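PDB 3WJ2: carboxylesterase from Ferroplasma acidiphilum, which probably hydrolyses carboxylic esters through an alpha/beta-hydrolase fold and is adapted to work at low pH. Local coordinates for residues 58-62 and 63-67; 144-147 and 148-152; 30-33 and 34-38; 298-301 and 302-306. All coordinates share one frame; numbering follows the deposited sequence.

Contact 1: residues 58-62 and 63-67; sequences IKLDG and RTLNA
The beta hairpin of strands 52-60 and 63-71 turns back between L60 and R63, whose side chains meet over its closed end. In this type II turn G62 has a positive phi of 86°, which a residue lacking CB accommodates easily. R63 folds back over the turn: chi1 of 75° sets CG between the backbone N and the carbonyl carbon, and the chain then bends at chi2. R63 NH2 thereby reaches D61 O at 2.9 Å, nearly in the guanidinium plane, while L60 CD1 lies 3.7 Å above one face of the R63 guanidinium, toward its rim. Salt bridges to D129 and D132 of helix 125-139 hold the other nitrogens. This edge hairpin of the alpha/beta-hydrolase sheet is paired firmly at I58 and L65: I58 N donates to L65 O at 2.8 Å, and L65 N returns a bond to I58 O at 3.0 Å. On the face carrying these residues, I58 CG1 packs on A67 CB and L60 CD1 meets L65 CD1 at 3.6 Å, branched chains filling a buried layer against Y136 and I113. K59 and T64 occupy the exposed face, where a water accepts from K59 NZ, bonds T64 OG1 and donates to L60 O at 2.6 Å.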
loop_
_atom_site.group_PDB
_atom_site.type_symbol
_atom_site.label_atom_id
_atom_site.label_comp_id
_atom_site.label_asym_id
_atom_site.label_seq_id
_atom_site.Cartn_x
_atom_site.Cartn_y
_atom_site.Cartn_z
ATOM N N ILE B 58 3.905 -22.599 -38.522
ATOM C CA ILE B 58 4.549 -23.461 -37.521
ATOM C C ILE B 58 3.704 -24.711 -37.510
ATOM O O ILE B 58 2.590 -24.706 -37.026
ATOM C CB ILE B 58 4.491 -22.768 -36.058
ATOM C CG1 ILE B 58 5.132 -21.369 -36.078
ATOM C CG2 ILE B 58 5.245 -23.582 -34.997
ATOM C CD1 ILE B 58 6.465 -21.313 -36.716
ATOM N N LYS B 59 4.254 -25.771 -38.061
ATOM C CA LYS B 59 3.490 -27.026 -38.295
ATOM C C LYS B 59 3.559 -27.954 -37.097
ATOM O O LYS B 59 4.402 -28.840 -37.025
ATOM C CB LYS B 59 4.028 -27.712 -39.579
ATOM C CG LYS B 59 3.010 -28.722 -40.048
ATOM C CD LYS B 59 3.619 -29.717 -41.055
ATOM C CE LYS B 59 2.499 -30.659 -41.522
ATOM N NZ LYS B 59 1.330 -30.699 -40.502
ATOM N N LEU B 60 2.735 -27.676 -36.071
ATOM C CA LEU B 60 2.779 -28.472 -34.856
ATOM C C LEU B 60 1.897 -29.753 -35.073
ATOM O O LEU B 60 1.245 -29.894 -36.123
ATOM C CB LEU B 60 2.119 -27.636 -33.729
ATOM C CG LEU B 60 2.901 -26.323 -33.461
ATOM C CD1 LEU B 60 2.259 -25.613 -32.319
ATOM C CD2 LEU B 60 4.352 -26.696 -33.032
ATOM N N ASP B 61 1.928 -30.636 -34.107
ATOM C CA ASP B 61 1.078 -31.851 -34.181
ATOM C C ASP B 61 -0.393 -31.520 -34.089
ATOM O O ASP B 61 -0.850 -30.947 -33.079
ATOM C CB ASP B 61 1.530 -32.896 -33.116
ATOM C CG ASP B 61 3.011 -33.371 -33.337
ATOM O OD1 ASP B 61 3.580 -33.051 -34.482
ATOM O OD2 ASP B 61 3.521 -34.032 -32.389
ATOM N N GLY B 62 -1.159 -31.806 -35.160
ATOM C CA GLY B 62 -2.596 -31.528 -35.041
ATOM C C GLY B 62 -3.072 -30.133 -35.376
ATOM O O GLY B 62 -4.280 -29.921 -35.378
ATOM N N ARG B 63 -2.174 -29.128 -35.579
ATOM C CA ARG B 63 -2.608 -27.790 -35.880
ATOM C C ARG B 63 -1.401 -27.011 -36.364
ATOM O O ARG B 63 -0.304 -27.320 -35.996
ATOM C CB ARG B 63 -3.249 -27.081 -34.617
ATOM C CG ARG B 63 -2.246 -26.600 -33.534
ATOM C CD ARG B 63 -1.754 -27.800 -32.672
ATOM N NE ARG B 63 -1.074 -27.283 -31.473
ATOM C CZ ARG B 63 -0.254 -27.974 -30.680
ATOM N NH1 ARG B 63 0.200 -27.405 -29.537
ATOM N NH2 ARG B 63 0.130 -29.253 -30.980
ATOM N N THR B 64 -1.669 -26.023 -37.215
ATOM C CA THR B 64 -0.614 -25.136 -37.715
ATOM C C THR B 64 -0.919 -23.706 -37.203
ATOM O O THR B 64 -2.089 -23.269 -37.184
ATOM C CB THR B 64 -0.701 -25.164 -39.261
ATOM O OG1 THR B 64 -0.380 -26.512 -39.668
ATOM C CG2 THR B 64 0.242 -24.172 -39.851
ATOM N N LEU B 65 0.146 -23.024 -36.745
ATOM C CA LEU B 65 -0.022 -21.663 -36.249
ATOM C C LEU B 65 0.644 -20.712 -37.249
ATOM O O LEU B 65 1.752 -21.020 -37.772
ATOM C CB LEU B 65 0.783 -21.477 -34.954
ATOM C CG LEU B 65 0.401 -22.555 -33.911
ATOM C CD1 LEU B 65 1.191 -22.229 -32.595
ATOM C CD2 LEU B 65 -1.085 -22.677 -33.536
ATOM N N ASN B 66 0.065 -19.537 -37.357
ATOM C CA ASN B 66 0.797 -18.459 -38.039
ATOM C C ASN B 66 1.893 -17.904 -37.137
ATOM O O ASN B 66 1.729 -17.825 -35.895
ATOM C CB ASN B 66 -0.095 -17.290 -38.438
ATOM C CG ASN B 66 -1.102 -17.635 -39.511
ATOM O OD1 ASN B 66 -2.272 -17.159 -39.513
ATOM N ND2 ASN B 66 -0.665 -18.399 -40.438
ATOM N N ALA B 67 3.023 -17.480 -37.726
ATOM C CA ALA B 67 4.104 -16.738 -37.002
ATOM C C ALA B 67 4.688 -15.682 -37.892
ATOM O O ALA B 67 4.783 -15.910 -39.125
ATOM C CB ALA B 67 5.156 -17.614 -36.534
HETATM O O HOH W 1 0.220 -29.008 -38.397
#

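Contact 2: residues 144-147 and 148-152; sequences FGIE and GRIGV
I146 and I150 meet at about a right angle where the loop after helix 125-139 swings into strand 150-155. The touching pieces are the short methyl branch of I146 and the longer arm of I150: I146 CG2 lies 3.8 Å from I150 CG1, and I150 CD1 extends past the same methyl, 4.2 Å from I146 CG2. With chi1 at -59°, I146 sends CG1 back beside its own backbone N and leaves CG2 on the carbonyl side, facing the chain that follows. That I146 CG2 methyl also rests 3.8 Å from the G148 carbonyl O. Two beta-branched residues suit the place, since each presents a stiff, broad apolar surface to a buried corner. E147 behaves differently: its CB and carboxylate lead away from the strand at an exposed bend, as befits a charged residue. G148 adopts phi -105° and psi -134°, a combination that residues with a side chain seldom take, and its carbonyl accepts a bond from K141 NZ. R149 likewise turns outward, its NH1 bonded to the carbonyl of L308, the C-terminal residue. Beyond it the chain enters the central sheet between strands 78-82 and 180-183, heading for the probable nucleophile elbow of the esterase; I146 touches A78 and I137, and I150 touches L80 and F134, so the pair lies between strand 78-82 and helix 125-139.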
loop_
_atom_site.group_PDB
_atom_site.type_symbol
_atom_site.label_atom_id
_atom_site.label_comp_id
_atom_site.label_asym_id
_atom_site.label_seq_id
_atom_site.Cartn_x
_atom_site.Cartn_y
_atom_site.Cartn_z
ATOM N N PHE B 144 14.901 -21.008 -39.287
ATOM C CA PHE B 144 14.554 -19.621 -39.052
ATOM C C PHE B 144 15.764 -18.694 -39.019
ATOM O O PHE B 144 15.606 -17.482 -38.748
ATOM C CB PHE B 144 13.766 -19.486 -37.723
ATOM C CG PHE B 144 12.457 -20.253 -37.725
ATOM C CD1 PHE B 144 11.246 -19.621 -38.039
ATOM C CD2 PHE B 144 12.454 -21.614 -37.449
ATOM C CE1 PHE B 144 10.068 -20.341 -38.047
ATOM C CE2 PHE B 144 11.325 -22.347 -37.466
ATOM C CZ PHE B 144 10.097 -21.752 -37.790
ATOM N N GLY B 145 16.943 -19.227 -39.349
ATOM C CA GLY B 145 18.176 -18.399 -39.357
ATOM C C GLY B 145 18.644 -17.966 -37.977
ATOM O O GLY B 145 19.335 -16.956 -37.821
ATOM N N ILE B 146 18.320 -18.784 -36.988
ATOM C CA ILE B 146 18.707 -18.526 -35.631
ATOM C C ILE B 146 19.929 -19.364 -35.358
ATOM O O ILE B 146 19.823 -20.592 -35.286
ATOM C CB ILE B 146 17.547 -18.877 -34.614
ATOM C CG1 ILE B 146 16.318 -18.045 -34.943
ATOM C CG2 ILE B 146 18.052 -18.739 -33.157
ATOM C CD1 ILE B 146 14.961 -18.654 -34.360
ATOM N N GLU B 147 21.064 -18.690 -35.176
ATOM C CA GLU B 147 22.325 -19.317 -34.780
ATOM C C GLU B 147 22.581 -19.253 -33.297
ATOM O O GLU B 147 23.336 -20.086 -32.767
ATOM C CB GLU B 147 23.519 -18.664 -35.555
ATOM C CG GLU B 147 23.378 -18.811 -37.090
ATOM C CD GLU B 147 23.073 -20.256 -37.518
ATOM O OE1 GLU B 147 23.776 -21.166 -37.028
ATOM O OE2 GLU B 147 22.119 -20.501 -38.325
ATOM N N GLY B 148 21.945 -18.277 -32.599
ATOM C CA GLY B 148 22.234 -18.101 -31.172
ATOM C C GLY B 148 21.094 -18.639 -30.322
ATOM O O GLY B 148 20.586 -19.765 -30.568
ATOM N N ARG B 149 20.714 -17.833 -29.334
ATOM C CA ARG B 149 19.811 -18.316 -28.252
ATOM C C ARG B 149 18.405 -17.873 -28.496
ATOM O O ARG B 149 18.159 -17.037 -29.374
ATOM C CB ARG B 149 20.238 -17.804 -26.865
ATOM C CG ARG B 149 21.666 -18.277 -26.432
ATOM C CD ARG B 149 22.079 -17.970 -24.944
ATOM N NE ARG B 149 23.352 -18.609 -24.548
ATOM C CZ ARG B 149 24.552 -18.012 -24.570
ATOM N NH1 ARG B 149 24.676 -16.761 -25.002
ATOM N NH2 ARG B 149 25.668 -18.666 -24.173
ATOM N N ILE B 150 17.452 -18.558 -27.848
ATOM C CA ILE B 150 15.998 -18.253 -27.960
ATOM C C ILE B 150 15.424 -18.025 -26.607
ATOM O O ILE B 150 15.555 -18.919 -25.730
ATOM C CB ILE B 150 15.319 -19.425 -28.652
ATOM C CG1 ILE B 150 15.963 -19.645 -30.061
ATOM C CG2 ILE B 150 13.804 -19.142 -28.820
ATOM C CD1 ILE B 150 15.402 -20.892 -30.736
ATOM N N GLY B 151 14.776 -16.850 -26.447
ATOM C CA GLY B 151 13.977 -16.553 -25.189
ATOM C C GLY B 151 12.510 -16.478 -25.568
ATOM O O GLY B 151 12.124 -16.675 -26.707
ATOM N N VAL B 152 11.726 -16.280 -24.524
ATOM C CA VAL B 152 10.269 -16.170 -24.715
ATOM C C VAL B 152 9.772 -14.942 -24.022
ATOM O O VAL B 152 10.377 -14.466 -23.071
ATOM C CB VAL B 152 9.486 -17.398 -24.235
ATOM C CG1 VAL B 152 9.874 -18.640 -25.093
ATOM C CG2 VAL B 152 9.737 -17.717 -22.714
#

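Contact 3: residues 30-33 and 34-38; sequences AMLR and NFLDE
L32 and L36, R33 and D37 are successive i, i+4 neighbours on helix 29-43, and all are linked first through the backbone. N34 N, F35 N, L36 N and D37 N donate to the carbonyls of A30, M31, L32 and R33 in turn, the shortest being D37 N to R33 O at 2.8 Å; this is regular alpha-helical bonding, and F35 and E38 belong to the helix's exposed surface. The apolar contact is that of the two leucines, whose side chains cross obliquely. L32 CG lies anti to its backbone N (chi1 177°), which carries its branches forward along the helix until L32 CG stands 3.7 Å from L36 CD1; L32 CD1 is as close to the same methyl. Polar side chains form the third group. R33 and D37 run side by side in the same direction, yet only the aliphatic part of the arginine touches the acid, R33 CG lying 3.5 Å from D37 OD2. Their charged atoms stay apart, R33 NE being 5.3 Å from D37 OD2, and each side chain has its main polar partner elsewhere: R33 binds the L88 carbonyl and makes a salt bridge to E120, while D37 OD1 accepts from G90 N. The loop after strand 78-82 contains the HGGG sequence, which in hormone-sensitive-lipase relatives shapes the oxyanion hole, and helix 29-43 is thus laid on that loop, with L36 and D37 packed on F89.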
loop_
_atom_site.group_PDB
_atom_site.type_symbol
_atom_site.label_atom_id
_atom_site.label_comp_id
_atom_site.label_asym_id
_atom_site.label_seq_id
_atom_site.Cartn_x
_atom_site.Cartn_y
_atom_site.Cartn_z
ATOM N N ALA B 30 -17.033 -14.329 -30.161
ATOM C CA ALA B 30 -16.556 -14.040 -31.525
ATOM C C ALA B 30 -16.884 -12.572 -31.940
ATOM O O ALA B 30 -16.105 -11.901 -32.626
ATOM C CB ALA B 30 -17.182 -15.016 -32.537
ATOM N N MET B 31 -18.030 -12.071 -31.475
ATOM C CA MET B 31 -18.339 -10.641 -31.779
ATOM C C MET B 31 -17.430 -9.688 -31.069
ATOM O O MET B 31 -16.951 -8.711 -31.629
ATOM C CB MET B 31 -19.787 -10.374 -31.310
ATOM C CG MET B 31 -20.755 -11.152 -32.124
ATOM S SD MET B 31 -21.130 -10.017 -33.501
ATOM C CE MET B 31 -22.218 -9.010 -32.487
ATOM N N LEU B 32 -17.108 -10.021 -29.802
ATOM C CA LEU B 32 -16.203 -9.178 -29.044
ATOM C C LEU B 32 -14.802 -9.159 -29.645
ATOM O O LEU B 32 -14.173 -8.139 -29.694
ATOM C CB LEU B 32 -16.155 -9.649 -27.593
ATOM C CG LEU B 32 -15.204 -8.940 -26.666
ATOM C CD1 LEU B 32 -15.718 -7.482 -26.412
ATOM C CD2 LEU B 32 -15.210 -9.709 -25.396
ATOM N N ARG B 33 -14.334 -10.299 -30.107
ATOM C CA ARG B 33 -13.028 -10.412 -30.748
ATOM C C ARG B 33 -12.978 -9.512 -31.971
ATOM O O ARG B 33 -12.051 -8.783 -32.177
ATOM C CB ARG B 33 -12.811 -11.870 -31.157
ATOM C CG ARG B 33 -11.487 -12.146 -31.968
ATOM C CD ARG B 33 -11.370 -13.571 -32.395
ATOM N NE ARG B 33 -11.290 -14.420 -31.201
ATOM C CZ ARG B 33 -12.100 -15.429 -30.928
ATOM N NH1 ARG B 33 -13.099 -15.807 -31.791
ATOM N NH2 ARG B 33 -11.974 -16.117 -29.777
ATOM N N ASN B 34 -14.010 -9.622 -32.818
ATOM C CA ASN B 34 -14.084 -8.750 -33.969
ATOM C C ASN B 34 -14.058 -7.260 -33.562
ATOM O O ASN B 34 -13.301 -6.476 -34.133
ATOM C CB ASN B 34 -15.397 -9.066 -34.703
ATOM C CG ASN B 34 -15.816 -7.942 -35.637
ATOM O OD1 ASN B 34 -16.623 -7.019 -35.300
ATOM N ND2 ASN B 34 -15.199 -7.955 -36.775
ATOM N N PHE B 35 -14.866 -6.888 -32.576
ATOM C CA PHE B 35 -14.882 -5.524 -32.145
ATOM C C PHE B 35 -13.521 -5.060 -31.678
ATOM O O PHE B 35 -13.031 -4.047 -32.077
ATOM C CB PHE B 35 -15.917 -5.317 -31.043
ATOM C CG PHE B 35 -15.922 -3.917 -30.500
ATOM C CD1 PHE B 35 -16.412 -2.834 -31.293
ATOM C CD2 PHE B 35 -15.475 -3.652 -29.205
ATOM C CE1 PHE B 35 -16.418 -1.557 -30.794
ATOM C CE2 PHE B 35 -15.473 -2.338 -28.696
ATOM C CZ PHE B 35 -15.966 -1.299 -29.482
ATOM N N LEU B 36 -12.895 -5.840 -30.804
ATOM C CA LEU B 36 -11.683 -5.348 -30.232
ATOM C C LEU B 36 -10.522 -5.401 -31.247
ATOM O O LEU B 36 -9.689 -4.440 -31.275
ATOM C CB LEU B 36 -11.372 -6.155 -28.952
ATOM C CG LEU B 36 -12.394 -5.997 -27.810
ATOM C CD1 LEU B 36 -12.014 -7.065 -26.688
ATOM C CD2 LEU B 36 -12.314 -4.565 -27.253
ATOM N N ASP B 37 -10.464 -6.432 -32.110
ATOM C CA ASP B 37 -9.323 -6.491 -33.017
ATOM C C ASP B 37 -9.474 -5.403 -34.113
ATOM O O ASP B 37 -8.499 -4.762 -34.459
ATOM C CB ASP B 37 -9.175 -7.833 -33.721
ATOM C CG ASP B 37 -8.742 -8.993 -32.766
ATOM O OD1 ASP B 37 -8.293 -8.635 -31.666
ATOM O OD2 ASP B 37 -8.936 -10.167 -33.223
ATOM N N GLU B 38 -10.703 -5.266 -34.629
ATOM C CA GLU B 38 -10.906 -4.289 -35.722
ATOM C C GLU B 38 -10.816 -2.852 -35.216
ATOM O O GLU B 38 -10.216 -2.003 -35.898
ATOM C CB GLU B 38 -12.182 -4.562 -36.520
ATOM C CG GLU B 38 -12.291 -5.953 -37.190
ATOM C CD GLU B 38 -11.244 -6.239 -38.329
ATOM O OE1 GLU B 38 -10.567 -5.287 -38.803
ATOM O OE2 GLU B 38 -11.067 -7.435 -38.703
#

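Contact 4: residues 298-301 and 302-306; sequences KMVA and RIIPD
V300 and I304 mark the inward side of this turn, and here the backbone is drawn tight. V300 O accepts two bonds: an i, i+3 bond from I303 N at 3.0 Å, a donor well above the carbonyl plane, and an i, i+4 bond from I304 N at 3.1 Å, nearly in line with the C=O. The bond from I303 N to M299 O is weak by comparison, as the helical pattern fades ahead of P305. That proline has no N-H to give, and P305 CD instead sits 3.3 Å from A301 O. Side chains fill the inner face less closely: V300 CG1 and I304 CD1 are 4.4 Å apart; both also touch strand 180-183, and V300 strand 243-248 as well. Such small and branched apolar residues suit helix 291-303, the C-terminal helix of the alpha/beta-hydrolase fold, which lies against the central sheet. A301, with its slight side chain, lets E105 of helix 96-106 come near.

Toward the less buried side K298 and R302 run alongside one another, pointing the same way. K298 bends at chi3, which lays K298 CE 3.3 Å above one face of the R302 guanidinium, toward its rim. Although K298 NZ is 3.9 Å from R302 NH2, acids gather the two charges: E105 bridges R302, and D306 of the second subunit bridges both. In return D306 of this chain takes K298 and R302 of the second subunit, while I303 packs on M299 of that subunit.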
loop_
_atom_site.group_PDB
_atom_site.type_symbol
_atom_site.label_atom_id
_atom_site.label_comp_id
_atom_site.label_asym_id
_atom_site.label_seq_id
_atom_site.Cartn_x
_atom_site.Cartn_y
_atom_site.Cartn_z
ATOM N N LYS B 298 11.164 0.460 -24.221
ATOM C CA LYS B 298 12.546 0.622 -24.698
ATOM C C LYS B 298 13.613 0.097 -23.709
ATOM O O LYS B 298 14.596 -0.556 -24.076
ATOM C CB LYS B 298 12.838 2.129 -24.928
ATOM C CG LYS B 298 12.267 2.625 -26.161
ATOM C CD LYS B 298 12.437 4.218 -26.275
ATOM C CE LYS B 298 13.785 4.651 -26.287
ATOM N NZ LYS B 298 13.621 6.070 -26.802
ATOM N N MET B 299 13.373 0.362 -22.387
ATOM C CA MET B 299 14.275 -0.059 -21.292
ATOM C C MET B 299 14.398 -1.611 -21.401
ATOM O O MET B 299 15.507 -2.143 -21.373
ATOM C CB MET B 299 13.693 0.339 -19.907
ATOM C CG MET B 299 14.090 1.684 -19.581
ATOM S SD MET B 299 13.095 1.913 -17.953
ATOM C CE MET B 299 14.276 3.089 -17.780
ATOM N N VAL B 300 13.301 -2.281 -21.434
ATOM C CA VAL B 300 13.290 -3.751 -21.459
ATOM C C VAL B 300 13.916 -4.252 -22.745
ATOM O O VAL B 300 14.803 -5.113 -22.733
ATOM C CB VAL B 300 11.866 -4.260 -21.270
ATOM C CG1 VAL B 300 11.854 -5.761 -21.485
ATOM C CG2 VAL B 300 11.392 -3.923 -19.808
ATOM N N ALA B 301 13.443 -3.689 -23.878
ATOM C CA ALA B 301 13.898 -4.218 -25.143
ATOM C C ALA B 301 15.393 -4.075 -25.289
ATOM O O ALA B 301 15.980 -4.949 -25.910
ATOM C CB ALA B 301 13.134 -3.417 -26.297
ATOM N N ARG B 302 15.987 -2.976 -24.772
ATOM C CA ARG B 302 17.380 -2.760 -24.873
ATOM C C ARG B 302 18.278 -3.589 -23.998
ATOM O O ARG B 302 19.484 -3.648 -24.288
ATOM C CB ARG B 302 17.707 -1.235 -24.815
ATOM C CG ARG B 302 17.088 -0.492 -25.951
ATOM C CD ARG B 302 17.380 1.048 -25.784
ATOM N NE ARG B 302 16.708 1.732 -26.913
ATOM C CZ ARG B 302 16.882 3.026 -27.157
ATOM N NH1 ARG B 302 17.637 3.748 -26.329
ATOM N NH2 ARG B 302 16.316 3.603 -28.209
ATOM N N ILE B 303 17.711 -4.295 -23.002
ATOM C CA ILE B 303 18.538 -5.215 -22.191
ATOM C C ILE B 303 18.294 -6.655 -22.661
ATOM O O ILE B 303 19.093 -7.474 -22.317
ATOM C CB ILE B 303 18.390 -5.071 -20.667
ATOM C CG1 ILE B 303 16.946 -5.337 -20.105
ATOM C CG2 ILE B 303 18.838 -3.599 -20.311
ATOM C CD1 ILE B 303 17.014 -5.643 -18.576
ATOM N N ILE B 304 17.223 -6.917 -23.417
ATOM C CA ILE B 304 17.003 -8.292 -23.930
ATOM C C ILE B 304 18.251 -8.945 -24.628
ATOM O O ILE B 304 18.565 -10.112 -24.303
ATOM C CB ILE B 304 15.798 -8.351 -24.821
ATOM C CG1 ILE B 304 14.491 -8.286 -24.005
ATOM C CG2 ILE B 304 15.821 -9.640 -25.719
ATOM C CD1 ILE B 304 13.233 -8.128 -24.873
ATOM N N PRO B 305 18.963 -8.199 -25.483
ATOM C CA PRO B 305 20.065 -8.830 -26.181
ATOM C C PRO B 305 21.128 -9.371 -25.247
ATOM O O PRO B 305 21.770 -10.392 -25.632
ATOM C CB PRO B 305 20.573 -7.721 -27.165
ATOM C CG PRO B 305 19.986 -6.503 -26.726
ATOM C CD PRO B 305 18.731 -6.807 -25.938
ATOM N N ASP B 306 21.287 -8.833 -24.033
ATOM C CA ASP B 306 22.274 -9.361 -23.047
ATOM C C ASP B 306 22.036 -10.796 -22.579
ATOM O O ASP B 306 22.936 -11.494 -22.076
ATOM C CB ASP B 306 22.396 -8.411 -21.840
ATOM C CG ASP B 306 23.058 -7.071 -22.241
ATOM O OD1 ASP B 306 22.814 -6.569 -23.354
ATOM O OD2 ASP B 306 23.888 -6.672 -21.449
#

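From the N terminus the contacts come in the order 3, 1, 2, 4, strictly in series: each closes only its own local turn, and none nests in or crosses another. Contact 3 winds a turn of helix 29-43, and contact 1 then closes the hairpin at one edge of the sheet. Contact 2 brings the chain from helix 125-139 into a central strand, and contact 4 lies in the last part of the C-terminal helix, at the subunit interface. Contacts 1 and 2 touch directly, I58 CD1 lying 3.8 Å from F144 CZ. Contact 4 approaches contact 2 to about 6 Å between nearest atoms, whereas contacts 3 and 4 lie on opposite sides of the chain's centre.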